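Local coordinates for protein LIN-41 (Caenorhabditis elegans, PDB 4UMG) that controls the onset of developmental plasticity as a TRIM-NHL protein, the deposited fragment being its filamin domain, at residues A[77-80]-A[81-85]. Residues are numbered along the deposited sequence; the frame is centred on the assembly and turned at random.
Sequences VISP and DGSTV
Ile78 lies across the strand pair from Thr84. Its CD1 meets Thr84 CG2 at 3.8 Å, and the two side chains cross at a slant. The branches of Ile78 divide the work. CG2 is anti to the backbone N and reaches the turn, where it comes within 3.6 Å of Gly82 C. CG1 is anti to the carbonyl carbon instead (chi1 -47°) and carries CD1 to the threonine. With an alanine here Thr84 CG2 would probably lose its contact with CD1, and Gly82 C the methyl against it. The backbone beneath is held by the bond from Ser79 N to Ser83 O, 2.8 Å long and almost straight. This is the tip of a beta hairpin between strands 73-78 and 84-91 of the immunoglobulin-like filamin domain. A type I turn from Ser79 to Gly82 reverses the chain, and Gly82 N bonds back to Ser79 O from above the carbonyl plane. Gly82 has a positive phi of 85°, where a side chain would press on the preceding carbonyl oxygen. The Asp81 carboxylate reaches forward to Ser83 in an Asx turn. Its OD1 accepts from Ser83 N nearly in line with the C-O bond. Ser83 OG donates to the same oxygen at 2.8 Å, from above the carboxylate plane. Both donors come from one face; gripped twice, the carboxylate is probably restrained from turning. On the sheet face opposite Ile78, Val77 CG1 packs 3.9 Å from Val85 CB. Val85 CG2 extends toward the turn and touches Ser79 CB at 3.8 Å. Tyr101 touches both valines, and Tyr109 of strand 107-115 touches Val77, Ser79 and Pro80. Val85 N bonds directly to Val77 O, while a water bridges the pair's other side, accepting from Val77 N and donating to Val85 O.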
# COMPACT_ATOMS: atom_id res chain seq x y z
N VAL A 77 0.90 -4.64 -6.22
CA VAL A 77 1.95 -3.84 -6.82
C VAL A 77 2.27 -4.50 -8.14
O VAL A 77 2.38 -5.74 -8.20
CB VAL A 77 3.19 -3.75 -5.92
CG1 VAL A 77 4.40 -3.18 -6.66
CG2 VAL A 77 2.90 -2.93 -4.66
N ILE A 78 2.28 -3.69 -9.20
CA ILE A 78 2.59 -4.13 -10.56
C ILE A 78 3.87 -3.47 -10.95
O ILE A 78 4.01 -2.25 -10.79
CB ILE A 78 1.48 -3.76 -11.55
CG1 ILE A 78 0.11 -4.14 -10.97
CG2 ILE A 78 1.75 -4.42 -12.89
CD1 ILE A 78 -0.02 -5.72 -10.46
N SER A 79 4.81 -4.24 -11.51
CA SER A 79 6.07 -3.69 -11.90
C SER A 79 5.93 -2.96 -13.28
O SER A 79 4.85 -3.04 -13.88
CB SER A 79 7.12 -4.82 -11.93
OG SER A 79 6.93 -5.56 -13.12
N PRO A 80 6.99 -2.24 -13.76
CA PRO A 80 6.89 -1.52 -15.03
C PRO A 80 6.66 -2.38 -16.29
O PRO A 80 6.26 -1.83 -17.32
CB PRO A 80 8.24 -0.78 -15.12
CG PRO A 80 8.78 -0.78 -13.75
CD PRO A 80 8.31 -2.04 -13.13
N ASP A 81 6.90 -3.69 -16.18
CA ASP A 81 6.68 -4.63 -17.30
C ASP A 81 5.32 -5.37 -17.20
O ASP A 81 5.05 -6.29 -17.97
CB ASP A 81 7.87 -5.62 -17.44
CG ASP A 81 8.00 -6.68 -16.36
OD1 ASP A 81 7.11 -6.77 -15.49
OD2 ASP A 81 8.97 -7.47 -16.41
N GLY A 82 4.47 -4.94 -16.25
CA GLY A 82 3.15 -5.54 -16.08
C GLY A 82 3.05 -6.77 -15.22
O GLY A 82 1.94 -7.30 -15.05
N SER A 83 4.16 -7.17 -14.57
CA SER A 83 4.19 -8.35 -13.71
C SER A 83 3.76 -7.99 -12.30
O SER A 83 4.10 -6.90 -11.83
CB SER A 83 5.61 -8.94 -13.64
OG SER A 83 6.09 -9.31 -14.92
N THR A 84 3.06 -8.92 -11.63
CA THR A 84 2.64 -8.72 -10.22
C THR A 84 3.86 -8.96 -9.36
O THR A 84 4.72 -9.78 -9.69
CB THR A 84 1.51 -9.68 -9.81
OG1 THR A 84 1.93 -11.02 -9.98
CG2 THR A 84 0.23 -9.46 -10.60
N VAL A 85 3.93 -8.21 -8.27
CA VAL A 85 5.03 -8.25 -7.31
C VAL A 85 4.38 -8.71 -6.04
O VAL A 85 3.31 -8.21 -5.68
CB VAL A 85 5.66 -6.82 -7.22
CG1 VAL A 85 6.72 -6.71 -6.14
CG2 VAL A 85 6.23 -6.38 -8.58
O HOH W 1 0.75 -7.64 -5.95